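PDB 4KRI: phospholethanolamine N-methyltransferase 2, which probably transfers methyl groups from S-adenosylmethionine to phosphomonomethylethanolamine on the route to phosphocholine in a parasitic nematode. Local coordinates for residues 100-105 / 157-162; 139-144 / 275-280. All blocks are in the same frame, centred on the assembly; numbering follows the deposited sequence.

How the interactions relate
Both contacts are buried antiparallel strand pairings, and they adjoin in the sheet: strand 132-143 of interaction 2 lies beside strand 156-166 of interaction 1. Their centres are about 10 Å apart. Probable backbone hydrogen bonds join Ile158 N to Asn142 O and Thr160 N to Ala140 O. Interaction 1 lies wholly within the N-terminal domain and is a regular ladder of six backbone bonds with mostly apolar side chains. Interaction 2 joins that domain to the methyltransferase domain near the centre of the molecule. It is shorter, relies on a carboxylate and two waters as well as backbone, and runs on to the adenine of S-adenosylhomocysteine.

Interaction 1 of 2, residues 100-105 / 157-162; sequences LILRQD and FIWTLM
Leu100, Leu102 and Gln104 pair with Leu161, Trp159 and Phe157 in an antiparallel ladder of six backbone hydrogen bonds, the strand axes 4.5 Å apart at closest and their directions 163° from each other. The bond from Trp159 N to Leu102 O is 2.7 Å long, and Ile158 CA also approaches this oxygen, at 3.2 Å. On the sheet face carrying the indole, Leu102 and Trp159 lie side by side: CD2 of Leu102 is 4.0 Å from CE3 of Trp159, while Leu102 O meets the same CE3 in the ring plane, at the edge. Farther along, the CD2 methyl of Leu100 touches CD1 of Leu161. On the other face, with CG1 beside its backbone N (chi1 -59°) and the chain bent at chi2, Ile101 brings CD1 3.6 Å from Thr160 OG1, while its CG2 meets Ile158 CG2 at 3.7 Å. Arg103 passes Ile158 with its CG and sends its guanidinium on to a salt bridge with Asp156 and a hydrogen bond to Asn70. Antiparallel strand 156-166 beside parallel 98-105 resembles the end of a class I methyltransferase sheet. Strands 64-70 and 132-143 flank the pair; helix 114-124 covers the sheet face with Leu102, Phe157 and Trp159, its Thr119 bonding Trp159 NE1, and helix 5-18 packs on the other.

Interaction 2 of 2, residues 139-144 / 275-280; sequences YAVNEV and YAVCDA. With SAH (S-adenosyl-L-homocysteine), chain D.
Glu143 reaches across to the start of 275-280 and takes one hydrogen bond from the backbone of Tyr275. From CB, chi1 (-62°) sets CG beside the backbone N, 3.7 Å from Tyr275 O; the extended chain beyond carries CD to a point nearly equidistant from Tyr275 N and O, and OE1 accepts the Tyr275 N-H at 2.9 Å. That bond is fairly straight at hydrogen, but the donor sits above the carboxylate plane, 44° out of it. The Glu143 side chain also touches Trp154, and Leu262 of helix 255-268. A water beside this arm gives its hydrogens to Tyr275 O and Asn142 OD1 and accepts from Glu143 N, filling in where direct backbone pairing lapses. Next along the pair, Val141 and Val277 form a hydrogen-bonded antiparallel pair, their side chains side by side with Val141 CB 3.8 Å from Val277 CG2. Strand 273-277 is the third strand of the class I, Rossmann-like methyltransferase fold; on one side it has strand 247-252, and on the other strand 132-143 of the N-terminal domain, so sheet pairing crosses the domain boundary. Towards the beginning of 139-144, Tyr139 and Ala140 both face Thr160 in a classic beta bulge, and a second water links Tyr139 O to Asp279 N. Beyond the paired part, residues 279 and 280 reach the adenine of S-adenosylhomocysteine, the demethylated form of the methyl donor. Asp279 OD1 accepts from the adenine N6 at 3.0 Å and also from Cys281 N. The backbone N of Ala280 donates to N1 of the adenine at 3.1 Å, nearly straight at 177°.

Interaction 1 of 2, residues 100-105 / 157-162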
# COMPACT_ATOMS: atom_id res chain seq x y z
N LEU A 100 -15.36 3.71 10.40
CA LEU A 100 -15.52 2.28 10.68
C LEU A 100 -14.15 1.65 10.79
O LEU A 100 -13.35 1.74 9.88
CB LEU A 100 -16.29 1.58 9.55
CG LEU A 100 -16.31 0.05 9.56
CD1 LEU A 100 -16.99 -0.51 10.82
CD2 LEU A 100 -17.03 -0.46 8.31
N ILE A 101 -13.89 1.01 11.93
CA ILE A 101 -12.69 0.21 12.11
C ILE A 101 -13.16 -1.24 12.16
O ILE A 101 -13.90 -1.63 13.06
CB ILE A 101 -11.98 0.55 13.44
CG1 ILE A 101 -11.58 2.03 13.49
CG2 ILE A 101 -10.75 -0.34 13.63
CD1 ILE A 101 -10.64 2.49 12.33
N LEU A 102 -12.77 -2.03 11.16
CA LEU A 102 -13.27 -3.38 11.04
C LEU A 102 -12.11 -4.36 11.11
O LEU A 102 -11.21 -4.32 10.27
CB LEU A 102 -14.03 -3.55 9.72
CG LEU A 102 -14.34 -4.99 9.30
CD1 LEU A 102 -15.39 -5.58 10.18
CD2 LEU A 102 -14.77 -5.06 7.84
N ARG A 103 -12.13 -5.23 12.11
CA ARG A 103 -11.09 -6.23 12.26
C ARG A 103 -11.69 -7.59 11.96
O ARG A 103 -12.66 -8.02 12.58
CB ARG A 103 -10.55 -6.21 13.70
CG ARG A 103 -9.35 -7.15 13.99
CD ARG A 103 -9.78 -8.62 14.17
NE ARG A 103 -8.70 -9.45 14.69
CZ ARG A 103 -8.47 -9.67 15.98
NH1 ARG A 103 -9.26 -9.15 16.91
NH2 ARG A 103 -7.45 -10.44 16.34
N GLN A 104 -11.09 -8.29 11.00
CA GLN A 104 -11.52 -9.64 10.69
C GLN A 104 -10.32 -10.47 10.29
O GLN A 104 -9.55 -10.07 9.42
CB GLN A 104 -12.55 -9.61 9.55
CG GLN A 104 -13.13 -10.98 9.20
CD GLN A 104 -13.99 -11.55 10.30
OE1 GLN A 104 -14.72 -10.83 10.98
NE2 GLN A 104 -13.89 -12.86 10.51
N ASP A 105 -10.17 -11.63 10.94
CA ASP A 105 -9.09 -12.57 10.61
C ASP A 105 -9.45 -13.35 9.35
O ASP A 105 -10.51 -13.98 9.30
CB ASP A 105 -8.87 -13.52 11.79
CG ASP A 105 -7.74 -14.49 11.56
OD1 ASP A 105 -6.88 -14.25 10.67
OD2 ASP A 105 -7.70 -15.50 12.29
N PHE A 157 -6.72 -8.86 9.48
CA PHE A 157 -6.76 -7.50 8.91
C PHE A 157 -7.63 -6.49 9.67
O PHE A 157 -8.61 -6.87 10.30
CB PHE A 157 -7.19 -7.57 7.45
CG PHE A 157 -6.22 -8.30 6.58
CD1 PHE A 157 -4.99 -7.73 6.27
CD2 PHE A 157 -6.51 -9.57 6.10
CE1 PHE A 157 -4.08 -8.38 5.46
CE2 PHE A 157 -5.61 -10.24 5.30
CZ PHE A 157 -4.39 -9.65 4.97
N ILE A 158 -7.25 -5.22 9.59
CA ILE A 158 -8.04 -4.11 10.11
C ILE A 158 -8.29 -3.15 8.95
O ILE A 158 -7.34 -2.62 8.38
CB ILE A 158 -7.28 -3.33 11.17
CG1 ILE A 158 -6.85 -4.27 12.31
CG2 ILE A 158 -8.14 -2.18 11.72
CD1 ILE A 158 -5.78 -3.66 13.22
N TRP A 159 -9.55 -2.93 8.61
CA TRP A 159 -9.87 -1.89 7.63
C TRP A 159 -10.20 -0.61 8.36
O TRP A 159 -10.91 -0.62 9.36
CB TRP A 159 -11.10 -2.29 6.79
CG TRP A 159 -10.86 -3.33 5.74
CD1 TRP A 159 -10.69 -3.11 4.40
CD2 TRP A 159 -10.79 -4.74 5.93
NE1 TRP A 159 -10.51 -4.31 3.74
CE2 TRP A 159 -10.56 -5.33 4.66
CE3 TRP A 159 -10.89 -5.57 7.05
CZ2 TRP A 159 -10.44 -6.71 4.49
CZ3 TRP A 159 -10.76 -6.94 6.87
CH2 TRP A 159 -10.54 -7.49 5.60
N THR A 160 -9.72 0.51 7.84
CA THR A 160 -10.13 1.82 8.33
C THR A 160 -10.87 2.48 7.18
O THR A 160 -10.28 2.70 6.13
CB THR A 160 -8.90 2.70 8.67
OG1 THR A 160 -8.15 2.08 9.74
CG2 THR A 160 -9.34 4.08 9.14
N LEU A 161 -12.16 2.77 7.37
CA LEU A 161 -13.00 3.35 6.32
C LEU A 161 -13.78 4.52 6.89
O LEU A 161 -14.02 4.57 8.10
CB LEU A 161 -13.99 2.29 5.82
CG LEU A 161 -13.42 0.94 5.37
CD1 LEU A 161 -14.54 -0.09 5.19
CD2 LEU A 161 -12.64 1.09 4.08
N MET A 162 -14.19 5.46 6.05
CA MET A 162 -14.94 6.62 6.53
C MET A 162 -16.22 6.79 5.72
O MET A 162 -16.21 6.67 4.49
CB MET A 162 -14.07 7.88 6.39
CG MET A 162 -14.69 9.15 6.95
SD MET A 162 -13.48 10.48 7.21
CE MET A 162 -11.99 9.68 6.59

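Interaction 2 of 2, residues 139-144 / 275-280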
# COMPACT_ATOMS: atom_id res chain seq x y z
N TYR A 139 -9.46 4.26 3.62
CA TYR A 139 -8.28 4.85 4.24
C TYR A 139 -7.09 3.89 4.29
O TYR A 139 -6.00 4.23 3.82
CB TYR A 139 -8.59 5.40 5.64
CG TYR A 139 -7.39 6.08 6.26
CD1 TYR A 139 -7.02 7.37 5.89
CD2 TYR A 139 -6.62 5.43 7.22
CE1 TYR A 139 -5.91 7.98 6.45
CE2 TYR A 139 -5.51 6.04 7.78
CZ TYR A 139 -5.17 7.31 7.40
OH TYR A 139 -4.06 7.90 7.98
N ALA A 140 -7.27 2.71 4.88
CA ALA A 140 -6.17 1.75 4.97
C ALA A 140 -6.63 0.35 5.29
O ALA A 140 -7.74 0.14 5.79
CB ALA A 140 -5.13 2.20 6.01
N VAL A 141 -5.77 -0.61 4.98
CA VAL A 141 -5.89 -1.95 5.55
C VAL A 141 -4.57 -2.23 6.25
O VAL A 141 -3.51 -2.13 5.64
CB VAL A 141 -6.07 -3.04 4.48
CG1 VAL A 141 -6.34 -4.40 5.17
CG2 VAL A 141 -7.20 -2.69 3.53
N ASN A 142 -4.65 -2.55 7.53
CA ASN A 142 -3.46 -2.92 8.29
C ASN A 142 -3.53 -4.36 8.73
O ASN A 142 -4.60 -4.97 8.76
CB ASN A 142 -3.32 -2.04 9.53
CG ASN A 142 -2.88 -0.63 9.21
OD1 ASN A 142 -1.70 -0.38 8.94
ND2 ASN A 142 -3.83 0.31 9.28
N GLU A 143 -2.37 -4.90 9.10
CA GLU A 143 -2.35 -6.20 9.77
C GLU A 143 -2.43 -6.01 11.27
O GLU A 143 -1.84 -5.07 11.81
CB GLU A 143 -1.04 -6.94 9.46
CG GLU A 143 -0.81 -7.25 7.99
CD GLU A 143 0.54 -7.90 7.77
OE1 GLU A 143 1.55 -7.20 7.94
OE2 GLU A 143 0.61 -9.12 7.46
N VAL A 144 -3.13 -6.93 11.94
CA VAL A 144 -3.09 -6.99 13.39
C VAL A 144 -1.71 -7.49 13.80
O VAL A 144 -1.33 -8.62 13.49
CB VAL A 144 -4.15 -7.96 13.95
CG1 VAL A 144 -4.07 -8.01 15.49
CG2 VAL A 144 -5.52 -7.53 13.51
N TYR A 275 3.08 -5.35 6.31
CA TYR A 275 2.56 -4.64 5.15
C TYR A 275 1.27 -3.87 5.48
O TYR A 275 0.55 -4.24 6.40
CB TYR A 275 2.24 -5.64 4.03
CG TYR A 275 3.43 -6.36 3.44
CD1 TYR A 275 4.47 -5.66 2.85
CD2 TYR A 275 3.49 -7.75 3.45
CE1 TYR A 275 5.55 -6.32 2.28
CE2 TYR A 275 4.58 -8.42 2.88
CZ TYR A 275 5.60 -7.71 2.31
OH TYR A 275 6.66 -8.39 1.74
N ALA A 276 0.99 -2.80 4.73
CA ALA A 276 -0.28 -2.08 4.87
C ALA A 276 -0.73 -1.59 3.49
O ALA A 276 0.11 -1.21 2.68
CB ALA A 276 -0.15 -0.89 5.82
N VAL A 277 -2.03 -1.65 3.22
CA VAL A 277 -2.56 -1.02 2.01
C VAL A 277 -2.88 0.43 2.38
O VAL A 277 -3.69 0.67 3.27
CB VAL A 277 -3.86 -1.69 1.55
CG1 VAL A 277 -4.30 -1.13 0.20
CG2 VAL A 277 -3.69 -3.19 1.46
N CYS A 278 -2.24 1.38 1.71
CA CYS A 278 -2.55 2.80 1.92
C CYS A 278 -1.85 3.63 0.89
O CYS A 278 -0.98 3.14 0.18
CB CYS A 278 -2.13 3.26 3.32
SG CYS A 278 -0.34 3.10 3.67
N ASP A 279 -2.26 4.89 0.79
CA ASP A 279 -1.65 5.84 -0.12
C ASP A 279 -0.57 6.56 0.69
O ASP A 279 -0.87 7.22 1.69
CB ASP A 279 -2.71 6.83 -0.62
CG ASP A 279 -2.17 7.81 -1.64
OD1 ASP A 279 -0.95 8.11 -1.62
OD2 ASP A 279 -2.97 8.31 -2.46
N ALA A 280 0.68 6.41 0.29
CA ALA A 280 1.81 6.91 1.07
C ALA A 280 1.82 8.44 1.18
O ALA A 280 2.50 9.01 2.03
CB ALA A 280 3.13 6.40 0.50
N SAH D . 9.09 -1.57 -5.09
CA SAH D . 8.57 -2.80 -5.73
CB SAH D . 7.28 -2.46 -6.57
CG SAH D . 7.45 -1.59 -7.81
SD SAH D . 5.87 -1.24 -8.65
C SAH D . 9.62 -3.51 -6.49
O SAH D . 10.78 -3.11 -6.46
OXT SAH D . 9.38 -4.61 -6.95
C5' SAH D . 5.24 0.33 -8.01
C4' SAH D . 4.34 0.23 -6.92
O4' SAH D . 4.11 1.56 -6.39
C3' SAH D . 3.01 -0.25 -7.37
O3' SAH D . 2.71 -1.45 -6.69
C2' SAH D . 2.07 0.81 -7.00
O2' SAH D . 0.83 0.30 -6.56
C1' SAH D . 2.79 1.54 -5.93
N9 SAH D . 2.25 2.92 -5.68
C8 SAH D . 2.08 3.90 -6.59
N7 SAH D . 1.64 4.99 -5.95
C5 SAH D . 1.55 4.71 -4.63
C6 SAH D . 1.16 5.46 -3.52
N6 SAH D . 0.75 6.77 -3.64
N1 SAH D . 1.19 4.86 -2.31
C2 SAH D . 1.59 3.59 -2.17
N3 SAH D . 1.98 2.85 -3.22
C4 SAH D . 1.96 3.38 -4.45
O HOH W 1 -4.91 5.69 1.81
O HOH W 2 -0.15 -3.03 8.74